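Local atomic coordinates of carboxypeptidase A (Helicoverpa armigera, PDB entry 1JQG), a protein that probably removes C-terminal residues from peptides as a zinc-dependent M14 metallocarboxypeptidase, its activation peptide being still present in this proenzyme structure. Residues A[310-315]-A[379-384]; A[180-185]-A[232-237]; A[326-331]-A[375-380]. One frame throughout, in Å; residues are numbered along the deposited sequence.

Interaction 1 of 3, residues A[310-315]-A[379-384]; sequences SMILYG and YTYELP
I312 lays its CG1 over the centre of the Y381 ring, 4.2 Å from the centroid and 9° off the normal, a CH-pi contact, while the carbonyl O of L313 meets the edge of the Y379 ring near its plane. CB of Y314 and CG2 of I312 approach the latter ring obliquely, with I312 CG2 3.7 Å from Y379 CD2. Strand 311-314 and strand 377-383 are antiparallel neighbours in the mixed sheet of the zinc carboxypeptidase fold, and a G1 beta bulge sets S310 and M311 together against E382. At the bulge S310 has left-handed backbone angles (phi 64°, psi 56°). The O of E382 accepts M311 N at 3.1 Å in the carbonyl plane and, weakly, S310 N. M311 O takes E382 N in return, and L313 and T380 exchange a further pair of backbone bonds. On the face opposite I312 and Y381, M311 and E382 lie side by side, M311 touching V358 of helix 355-358 and E382 touching H306. E382, predicted to be the catalytic proton donor/acceptor, has its side chain about 5 Å from the zinc ion. L313 crosses the E382 side chain at about a right angle, its CD2 resting 3.7 Å from E382 CG.

Interaction 2 of 3, residues A[180-185]-A[232-237]; sequences LHCREW and RYWRKN. With ZN (zinc ion), chain B.
H181 and R235, their CA atoms 4.5 Å apart, bring two irregular segments together where H181 to E184 make a type I beta turn, and one water bridges L180 O and R235 O. The turn carries the HxxE zinc motif of the M14 carboxypeptidases: H181 binds the ion through ND1 at 2.2 Å, E184 through OE1, and H306 and a water complete the site. R235 runs alongside H181, its NE above one face of the imidazole toward the rim; H181 NE2 and R235 NH2 both turn to D252, which holds the two donors together. CG of R183 stands between its backbone N and carbonyl carbon (chi1 61°), and from there the chain runs extended, giving NH1 to Y233 O at 3.0 Å while CD of R235 covers one face of its guanidinium; a salt bridge carries R183 on to D50 of the activation peptide. The guanidinium of R232 lies flat on W185, centres 3.8 Å apart and planes at 11°, a cation-pi stack. R232 NH1 also reaches a lone pair of R183 O at 3.0 Å, and its NE pairs with E98. A serine in place of W185 would probably leave the R232 guanidinium without its stacking surface, freer to tilt about its polar bonds. C182 SG meets the edge of the W234 indole, 3.6 Å from W234 CD1.

Interaction 3 of 3, residues A[326-331]-A[375-380]; sequences LQLHLI and APFSYT
L328 and I331 of helix 325-340 pack against F377 and Y379 of strand 377-383, an alpha/beta layer contact in which the helix of a beta-alpha-beta crossover, the one joining parallel strands 311-314 and 351-354, covers one face of the central sheet. The short helix and strand axes approach to 9.1 Å at a signed crossing angle of -54°. Most of the contact is apolar. CD2 of L328 enters between the two aromatic residues, 3.7 Å from F377 CA and 3.9 Å from Y379 CZ. I331 crosses both side chains at about a right angle: its CD1 sits over one face of the F377 ring, 4.0 Å from the centroid and offset toward the rim, a CH-pi contact, and its CB comes close to the phenol oxygen of Y379. F377 has CG anti to the carbonyl carbon (chi1 -55°), which brings its ring edge up to the helix. M371 and P322 add to the surroundings of L328, and A423 touches F377. At the margin Q327, exposed to solvent, brings CB to the edge of the F377 ring in its plane and OE1 to 3.9 Å from F377 CZ. The polar part is a single hydrogen bond across the segments: the Y379 hydroxyl donates to a lone pair of L328 O, in the carbonyl plane, with OH 2.7 Å from that oxygen.

Interactions 1 and 3 share Y379 and T380 on strand 377-383, with centres about 11 Å apart; they also touch directly where Y314 CD1 lies 3.9 Å from L328 CD1. One strand thus pairs with 311-314 in interaction 1 and receives the helix in interaction 3. Interaction 2 stands apart, its centre about 17 Å from that of interaction 1 and about 26 Å from that of interaction 3. Interactions 1 and 2 approach each other at the zinc site without touching, nearest atoms about 6 Å apart, and the side chain of H306, a zinc ligand, lies about 3 Å from those of both H181 and E382. Y379, by contrast, keeps its side chain about 13 Å from the zinc ion.

Interaction 1 of 3, residues A[310-315]-A[379-384]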
loop_
_atom_site.group_PDB
_atom_site.type_symbol
_atom_site.label_atom_id
_atom_site.label_comp_id
_atom_site.label_asym_id
_atom_site.label_seq_id
_atom_site.Cartn_x
_atom_site.Cartn_y
_atom_site.Cartn_z
ATOM N N SER A 310 7.004 -4.515 -6.903
ATOM C CA SER A 310 6.623 -5.491 -7.909
ATOM C C SER A 310 6.699 -6.899 -7.311
ATOM O O SER A 310 7.328 -7.851 -7.812
ATOM C CB SER A 310 7.445 -5.412 -9.190
ATOM O OG SER A 310 7.330 -4.131 -9.787
ATOM N N MET A 311 5.985 -7.094 -6.221
ATOM C CA MET A 311 5.947 -8.350 -5.518
ATOM C C MET A 311 4.619 -8.614 -4.848
ATOM O O MET A 311 3.851 -7.697 -4.576
ATOM C CB MET A 311 7.024 -8.475 -4.420
ATOM C CG MET A 311 7.392 -7.193 -3.720
ATOM S SD MET A 311 8.892 -7.149 -2.742
ATOM C CE MET A 311 10.166 -6.620 -3.827
ATOM N N ILE A 312 4.275 -9.888 -4.716
ATOM C CA ILE A 312 3.095 -10.324 -3.973
ATOM C C ILE A 312 3.549 -11.145 -2.782
ATOM O O ILE A 312 4.169 -12.165 -3.068
ATOM C CB ILE A 312 2.193 -11.186 -4.887
ATOM C CG1 ILE A 312 1.637 -10.341 -6.052
ATOM C CG2 ILE A 312 1.006 -11.856 -4.236
ATOM C CD1 ILE A 312 1.050 -11.165 -7.163
ATOM N N LEU A 313 3.376 -10.623 -1.554
ATOM C CA LEU A 313 3.888 -11.309 -0.353
ATOM C C LEU A 313 2.740 -11.850 0.508
ATOM O O LEU A 313 1.582 -11.435 0.378
ATOM C CB LEU A 313 4.692 -10.356 0.553
ATOM C CG LEU A 313 5.862 -9.630 -0.126
ATOM C CD1 LEU A 313 6.712 -10.532 -1.022
ATOM C CD2 LEU A 313 5.410 -8.474 -1.016
ATOM N N TYR A 314 3.113 -12.756 1.369
ATOM C CA TYR A 314 2.200 -13.416 2.304
ATOM C C TYR A 314 3.010 -14.018 3.427
ATOM O O TYR A 314 4.220 -13.800 3.536
ATOM C CB TYR A 314 1.449 -14.561 1.582
ATOM C CG TYR A 314 2.410 -15.658 1.048
ATOM C CD1 TYR A 314 2.896 -16.655 1.909
ATOM C CD2 TYR A 314 2.809 -15.668 -0.301
ATOM C CE1 TYR A 314 3.777 -17.639 1.431
ATOM C CE2 TYR A 314 3.692 -16.651 -0.776
ATOM C CZ TYR A 314 4.179 -17.634 0.092
ATOM O OH TYR A 314 5.048 -18.580 -0.358
ATOM N N GLY A 315 2.336 -14.765 4.245
ATOM C CA GLY A 315 2.990 -15.499 5.322
ATOM C C GLY A 315 2.491 -15.087 6.630
ATOM O O GLY A 315 1.356 -15.404 6.960
ATOM N N TYR A 379 -2.875 -11.494 0.898
ATOM C CA TYR A 379 -1.636 -10.968 0.347
ATOM C C TYR A 379 -1.488 -9.464 0.602
ATOM O O TYR A 379 -2.467 -8.692 0.730
ATOM C CB TYR A 379 -1.568 -11.296 -1.161
ATOM C CG TYR A 379 -1.740 -12.787 -1.459
ATOM C CD1 TYR A 379 -3.033 -13.270 -1.708
ATOM C CD2 TYR A 379 -0.679 -13.680 -1.485
ATOM C CE1 TYR A 379 -3.235 -14.600 -1.964
ATOM C CE2 TYR A 379 -0.904 -15.013 -1.794
ATOM C CZ TYR A 379 -2.181 -15.477 -2.011
ATOM O OH TYR A 379 -2.451 -16.790 -2.264
ATOM N N THR A 380 -0.263 -9.008 0.517
ATOM C CA THR A 380 0.105 -7.604 0.506
ATOM C C THR A 380 0.775 -7.306 -0.842
ATOM O O THR A 380 1.825 -7.870 -1.118
ATOM C CB THR A 380 1.002 -7.260 1.686
ATOM O OG1 THR A 380 1.719 -6.055 1.291
ATOM C CG2 THR A 380 2.065 -8.306 2.008
ATOM N N TYR A 381 0.093 -6.556 -1.704
ATOM C CA TYR A 381 0.592 -6.227 -3.017
ATOM C C TYR A 381 1.586 -5.090 -2.948
ATOM O O TYR A 381 1.468 -4.153 -2.183
ATOM C CB TYR A 381 -0.532 -5.802 -3.975
ATOM C CG TYR A 381 -1.137 -6.902 -4.816
ATOM C CD1 TYR A 381 -1.731 -8.009 -4.271
ATOM C CD2 TYR A 381 -1.118 -6.810 -6.185
ATOM C CE1 TYR A 381 -2.284 -9.014 -5.052
ATOM C CE2 TYR A 381 -1.668 -7.787 -7.003
ATOM C CZ TYR A 381 -2.252 -8.884 -6.430
ATOM O OH TYR A 381 -2.843 -9.867 -7.197
ATOM N N GLU A 382 2.624 -5.196 -3.755
ATOM C CA GLU A 382 3.629 -4.155 -3.901
ATOM C C GLU A 382 3.651 -3.813 -5.382
ATOM O O GLU A 382 4.320 -4.540 -6.087
ATOM C CB GLU A 382 5.003 -4.616 -3.415
ATOM C CG GLU A 382 5.071 -4.935 -1.921
ATOM C CD GLU A 382 5.025 -3.672 -1.064
ATOM O OE1 GLU A 382 5.428 -2.622 -1.600
ATOM O OE2 GLU A 382 4.602 -3.706 0.119
ATOM N N LEU A 383 2.926 -2.809 -5.801
ATOM C CA LEU A 383 2.893 -2.325 -7.161
ATOM C C LEU A 383 4.227 -1.817 -7.707
ATOM O O LEU A 383 5.128 -1.545 -6.951
ATOM C CB LEU A 383 1.884 -1.151 -7.246
ATOM C CG LEU A 383 0.436 -1.519 -6.931
ATOM C CD1 LEU A 383 -0.500 -0.389 -7.396
ATOM C CD2 LEU A 383 0.090 -2.848 -7.551
ATOM N N PRO A 384 4.406 -1.859 -9.011
ATOM C CA PRO A 384 5.640 -1.530 -9.687
ATOM C C PRO A 384 5.985 -0.071 -9.489
ATOM O O PRO A 384 5.153 0.844 -9.514
ATOM C CB PRO A 384 5.353 -1.844 -11.169
ATOM C CG PRO A 384 4.253 -2.857 -11.152
ATOM C CD PRO A 384 3.411 -2.442 -9.991
#

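Interaction 2 of 3, residues A[180-185]-A[232-237]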
loop_
_atom_site.group_PDB
_atom_site.type_symbol
_atom_site.label_atom_id
_atom_site.label_comp_id
_atom_site.label_asym_id
_atom_site.label_seq_id
_atom_site.Cartn_x
_atom_site.Cartn_y
_atom_site.Cartn_z
ATOM N N LEU A 180 -3.056 2.789 2.740
ATOM C CA LEU A 180 -2.757 2.589 4.143
ATOM C C LEU A 180 -1.514 3.434 4.492
ATOM O O LEU A 180 -1.470 4.091 5.536
ATOM C CB LEU A 180 -2.581 1.108 4.459
ATOM C CG LEU A 180 -2.558 0.708 5.938
ATOM C CD1 LEU A 180 -3.866 1.061 6.572
ATOM C CD2 LEU A 180 -2.221 -0.749 6.196
ATOM N N HIS A 181 -0.519 3.393 3.620
ATOM C CA HIS A 181 0.639 4.254 3.638
ATOM C C HIS A 181 0.373 5.363 2.617
ATOM O O HIS A 181 0.520 5.245 1.379
ATOM C CB HIS A 181 1.888 3.473 3.286
ATOM C CG HIS A 181 2.398 2.616 4.387
ATOM N ND1 HIS A 181 3.043 1.453 4.260
ATOM C CD2 HIS A 181 2.393 2.714 5.739
ATOM C CE1 HIS A 181 3.455 0.794 5.286
ATOM N NE2 HIS A 181 3.035 1.604 6.249
ATOM N N CYS A 182 -0.052 6.522 3.103
ATOM C CA CYS A 182 -0.493 7.631 2.300
ATOM C C CYS A 182 0.380 8.125 1.190
ATOM O O CYS A 182 -0.144 8.706 0.230
ATOM C CB CYS A 182 -0.864 8.688 3.319
ATOM S SG CYS A 182 0.359 9.148 4.538
ATOM N N ARG A 183 1.669 7.882 1.191
ATOM C CA ARG A 183 2.577 8.352 0.145
ATOM C C ARG A 183 2.597 7.435 -1.073
ATOM O O ARG A 183 3.140 7.783 -2.131
ATOM C CB ARG A 183 4.014 8.481 0.602
ATOM C CG ARG A 183 4.701 7.232 1.079
ATOM C CD ARG A 183 6.058 7.532 1.697
ATOM N NE ARG A 183 6.853 6.313 1.913
ATOM C CZ ARG A 183 8.007 6.337 2.573
ATOM N NH1 ARG A 183 8.510 7.470 3.030
ATOM N NH2 ARG A 183 8.743 5.268 2.747
ATOM N N GLU A 184 2.002 6.242 -0.924
ATOM C CA GLU A 184 1.932 5.320 -2.052
ATOM C C GLU A 184 0.742 5.597 -2.970
ATOM O O GLU A 184 -0.234 4.841 -2.970
ATOM C CB GLU A 184 1.890 3.885 -1.536
ATOM C CG GLU A 184 3.024 3.579 -0.616
ATOM C CD GLU A 184 2.829 2.273 0.113
ATOM O OE1 GLU A 184 3.862 2.082 0.810
ATOM O OE2 GLU A 184 1.786 1.666 -0.050
ATOM N N TRP A 185 0.813 6.702 -3.719
ATOM C CA TRP A 185 -0.267 7.217 -4.522
ATOM C C TRP A 185 -0.730 6.328 -5.635
ATOM O O TRP A 185 -1.907 6.208 -5.932
ATOM C CB TRP A 185 0.096 8.589 -5.129
ATOM C CG TRP A 185 0.099 9.703 -4.124
ATOM C CD1 TRP A 185 -0.021 9.611 -2.764
ATOM C CD2 TRP A 185 0.240 11.104 -4.413
ATOM N NE1 TRP A 185 0.039 10.877 -2.198
ATOM C CE2 TRP A 185 0.210 11.796 -3.186
ATOM C CE3 TRP A 185 0.404 11.834 -5.608
ATOM C CZ2 TRP A 185 0.323 13.175 -3.125
ATOM C CZ3 TRP A 185 0.515 13.216 -5.526
ATOM C CH2 TRP A 185 0.478 13.867 -4.297
ATOM N N ARG A 232 5.033 15.277 1.091
ATOM C CA ARG A 232 4.820 14.289 0.060
ATOM C C ARG A 232 5.224 12.879 0.500
ATOM O O ARG A 232 4.624 11.875 0.064
ATOM C CB ARG A 232 5.592 14.635 -1.217
ATOM C CG ARG A 232 5.418 13.700 -2.409
ATOM C CD ARG A 232 4.005 13.459 -2.821
ATOM N NE ARG A 232 3.858 12.536 -3.953
ATOM C CZ ARG A 232 3.824 11.192 -3.785
ATOM N NH1 ARG A 232 3.937 10.646 -2.570
ATOM N NH2 ARG A 232 3.684 10.352 -4.828
ATOM N N TYR A 233 6.334 12.768 1.250
ATOM C CA TYR A 233 6.846 11.450 1.588
ATOM C C TYR A 233 6.349 10.950 2.937
ATOM O O TYR A 233 6.942 10.015 3.498
ATOM C CB TYR A 233 8.368 11.435 1.509
ATOM C CG TYR A 233 8.918 11.486 0.112
ATOM C CD1 TYR A 233 9.942 12.379 -0.237
ATOM C CD2 TYR A 233 8.437 10.613 -0.873
ATOM C CE1 TYR A 233 10.449 12.412 -1.526
ATOM C CE2 TYR A 233 8.933 10.637 -2.171
ATOM C CZ TYR A 233 9.945 11.538 -2.483
ATOM O OH TYR A 233 10.446 11.550 -3.756
ATOM N N TRP A 234 5.275 11.554 3.450
ATOM C CA TRP A 234 4.648 11.081 4.679
ATOM C C TRP A 234 3.954 9.734 4.413
ATOM O O TRP A 234 3.257 9.577 3.402
ATOM C CB TRP A 234 3.722 12.177 5.203
ATOM C CG TRP A 234 3.158 11.884 6.569
ATOM C CD1 TRP A 234 1.954 11.298 6.891
ATOM C CD2 TRP A 234 3.811 12.164 7.820
ATOM N NE1 TRP A 234 1.833 11.191 8.257
ATOM C CE2 TRP A 234 2.950 11.728 8.848
ATOM C CE3 TRP A 234 5.029 12.740 8.163
ATOM C CZ2 TRP A 234 3.280 11.838 10.205
ATOM C CZ3 TRP A 234 5.364 12.863 9.498
ATOM C CH2 TRP A 234 4.491 12.409 10.503
ATOM N N ARG A 235 4.032 8.812 5.348
ATOM C CA ARG A 235 3.391 7.499 5.229
ATOM C C ARG A 235 2.485 7.142 6.408
ATOM O O ARG A 235 1.629 6.270 6.302
ATOM C CB ARG A 235 4.463 6.416 5.069
ATOM C CG ARG A 235 5.471 6.351 6.198
ATOM C CD ARG A 235 6.568 5.327 5.919
ATOM N NE ARG A 235 6.034 3.970 5.978
ATOM C CZ ARG A 235 6.666 2.964 6.578
ATOM N NH1 ARG A 235 7.834 3.215 7.161
ATOM N NH2 ARG A 235 6.159 1.730 6.602
ATOM N N LYS A 236 2.732 7.689 7.582
ATOM C CA LYS A 236 1.987 7.340 8.781
ATOM C C LYS A 236 0.669 8.116 8.833
ATOM O O LYS A 236 0.307 8.983 8.023
ATOM C CB LYS A 236 2.858 7.646 10.004
ATOM C CG LYS A 236 4.153 6.876 10.070
ATOM C CD LYS A 236 4.918 7.109 11.370
ATOM C CE LYS A 236 5.439 8.556 11.408
ATOM N NZ LYS A 236 6.012 8.793 12.770
ATOM N N ASN A 237 -0.138 7.877 9.876
ATOM C CA ASN A 237 -1.343 8.702 10.048
ATOM C C ASN A 237 -0.949 10.026 10.729
ATOM O O ASN A 237 0.238 10.409 10.683
ATOM C CB ASN A 237 -2.361 7.950 10.858
ATOM C CG ASN A 237 -2.018 7.719 12.327
ATOM O OD1 ASN A 237 -0.836 7.818 12.724
ATOM N ND2 ASN A 237 -2.960 7.398 13.213
HETATM ZN ZN ZN B . 3.474 0.444 2.306
HETATM O O HOH W 1 0.210 4.465 7.680
HETATM O O HOH W 2 5.428 -1.012 2.498
#

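Interaction 3 of 3, residues A[326-331]-A[375-380]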
loop_
_atom_site.group_PDB
_atom_site.type_symbol
_atom_site.label_atom_id
_atom_site.label_comp_id
_atom_site.label_asym_id
_atom_site.label_seq_id
_atom_site.Cartn_x
_atom_site.Cartn_y
_atom_site.Cartn_z
ATOM N N LEU A 326 1.656 -23.726 0.689
ATOM C CA LEU A 326 1.747 -24.171 -0.704
ATOM C C LEU A 326 0.627 -23.599 -1.565
ATOM O O LEU A 326 0.861 -23.215 -2.719
ATOM C CB LEU A 326 1.776 -25.687 -0.787
ATOM C CG LEU A 326 2.815 -26.435 0.055
ATOM C CD1 LEU A 326 2.702 -27.937 -0.180
ATOM C CD2 LEU A 326 4.212 -25.912 -0.235
ATOM N N GLN A 327 -0.577 -23.541 -1.009
ATOM C CA GLN A 327 -1.734 -22.963 -1.685
ATOM C C GLN A 327 -1.614 -21.450 -1.873
ATOM O O GLN A 327 -1.852 -20.928 -2.967
ATOM C CB GLN A 327 -3.009 -23.251 -0.902
ATOM C CG GLN A 327 -3.366 -24.726 -0.798
ATOM C CD GLN A 327 -4.645 -24.972 -0.007
ATOM O OE1 GLN A 327 -5.737 -24.555 -0.461
ATOM N NE2 GLN A 327 -4.527 -25.638 1.149
ATOM N N LEU A 328 -1.108 -20.766 -0.843
ATOM C CA LEU A 328 -0.875 -19.336 -0.897
ATOM C C LEU A 328 0.103 -18.961 -2.011
ATOM O O LEU A 328 -0.095 -18.014 -2.767
ATOM C CB LEU A 328 -0.344 -18.890 0.443
ATOM C CG LEU A 328 -1.315 -18.685 1.606
ATOM C CD1 LEU A 328 -0.502 -18.302 2.835
ATOM C CD2 LEU A 328 -2.284 -17.546 1.312
ATOM N N HIS A 329 1.239 -19.687 -2.092
ATOM C CA HIS A 329 2.240 -19.382 -3.096
ATOM C C HIS A 329 1.726 -19.661 -4.512
ATOM O O HIS A 329 2.017 -18.915 -5.442
ATOM C CB HIS A 329 3.519 -20.146 -2.795
ATOM C CG HIS A 329 4.728 -19.592 -3.498
ATOM N ND1 HIS A 329 4.984 -19.843 -4.841
ATOM C CD2 HIS A 329 5.720 -18.796 -3.068
ATOM C CE1 HIS A 329 6.106 -19.227 -5.178
ATOM N NE2 HIS A 329 6.563 -18.566 -4.122
ATOM N N LEU A 330 1.006 -20.755 -4.681
ATOM C CA LEU A 330 0.454 -21.180 -5.957
ATOM C C LEU A 330 -0.461 -20.127 -6.552
ATOM O O LEU A 330 -0.396 -19.721 -7.714
ATOM C CB LEU A 330 -0.316 -22.493 -5.781
ATOM C CG LEU A 330 -0.892 -23.187 -7.006
ATOM C CD1 LEU A 330 0.131 -23.433 -8.114
ATOM C CD2 LEU A 330 -1.453 -24.570 -6.638
ATOM N N ILE A 331 -1.382 -19.576 -5.719
ATOM C CA ILE A 331 -2.314 -18.558 -6.204
ATOM C C ILE A 331 -1.578 -17.254 -6.464
ATOM O O ILE A 331 -1.883 -16.523 -7.433
ATOM C CB ILE A 331 -3.467 -18.340 -5.234
ATOM C CG1 ILE A 331 -4.306 -19.624 -5.122
ATOM C CG2 ILE A 331 -4.391 -17.196 -5.595
ATOM C CD1 ILE A 331 -5.468 -19.586 -4.167
ATOM N N ALA A 375 -9.561 -14.412 6.372
ATOM C CA ALA A 375 -9.311 -14.953 5.027
ATOM C C ALA A 375 -8.275 -16.059 5.101
ATOM O O ALA A 375 -7.145 -15.895 5.602
ATOM C CB ALA A 375 -8.880 -13.809 4.125
ATOM N N PRO A 376 -8.542 -17.171 4.414
ATOM C CA PRO A 376 -7.612 -18.267 4.250
ATOM C C PRO A 376 -6.482 -17.876 3.319
ATOM O O PRO A 376 -5.441 -18.507 3.233
ATOM C CB PRO A 376 -8.455 -19.405 3.692
ATOM C CG PRO A 376 -9.868 -19.014 3.932
ATOM C CD PRO A 376 -9.870 -17.508 3.848
ATOM N N PHE A 377 -6.743 -16.877 2.477
ATOM C CA PHE A 377 -5.794 -16.351 1.503
ATOM C C PHE A 377 -5.688 -14.850 1.688
ATOM O O PHE A 377 -6.703 -14.130 1.609
ATOM C CB PHE A 377 -6.250 -16.686 0.081
ATOM C CG PHE A 377 -6.477 -18.161 -0.141
ATOM C CD1 PHE A 377 -7.756 -18.691 -0.070
ATOM C CD2 PHE A 377 -5.425 -19.019 -0.363
ATOM C CE1 PHE A 377 -7.990 -20.033 -0.263
ATOM C CE2 PHE A 377 -5.643 -20.381 -0.550
ATOM C CZ PHE A 377 -6.919 -20.877 -0.509
ATOM N N SER A 378 -4.496 -14.345 1.969
ATOM C CA SER A 378 -4.301 -12.919 2.230
ATOM C C SER A 378 -2.918 -12.496 1.759
ATOM O O SER A 378 -1.843 -12.991 2.036
ATOM C CB SER A 378 -4.519 -12.627 3.711
ATOM O OG SER A 378 -4.405 -11.278 4.051
ATOM N N TYR A 379 -2.875 -11.494 0.898
ATOM C CA TYR A 379 -1.636 -10.968 0.347
ATOM C C TYR A 379 -1.488 -9.464 0.602
ATOM O O TYR A 379 -2.467 -8.692 0.730
ATOM C CB TYR A 379 -1.568 -11.296 -1.161
ATOM C CG TYR A 379 -1.740 -12.787 -1.459
ATOM C CD1 TYR A 379 -3.033 -13.270 -1.708
ATOM C CD2 TYR A 379 -0.679 -13.680 -1.485
ATOM C CE1 TYR A 379 -3.235 -14.600 -1.964
ATOM C CE2 TYR A 379 -0.904 -15.013 -1.794
ATOM C CZ TYR A 379 -2.181 -15.477 -2.011
ATOM O OH TYR A 379 -2.451 -16.790 -2.264
ATOM N N THR A 380 -0.263 -9.008 0.517
ATOM C CA THR A 380 0.105 -7.604 0.506
ATOM C C THR A 380 0.775 -7.306 -0.842
ATOM O O THR A 380 1.825 -7.870 -1.118
ATOM C CB THR A 380 1.002 -7.260 1.686
ATOM O OG1 THR A 380 1.719 -6.055 1.291
ATOM C CG2 THR A 380 2.065 -8.306 2.008
#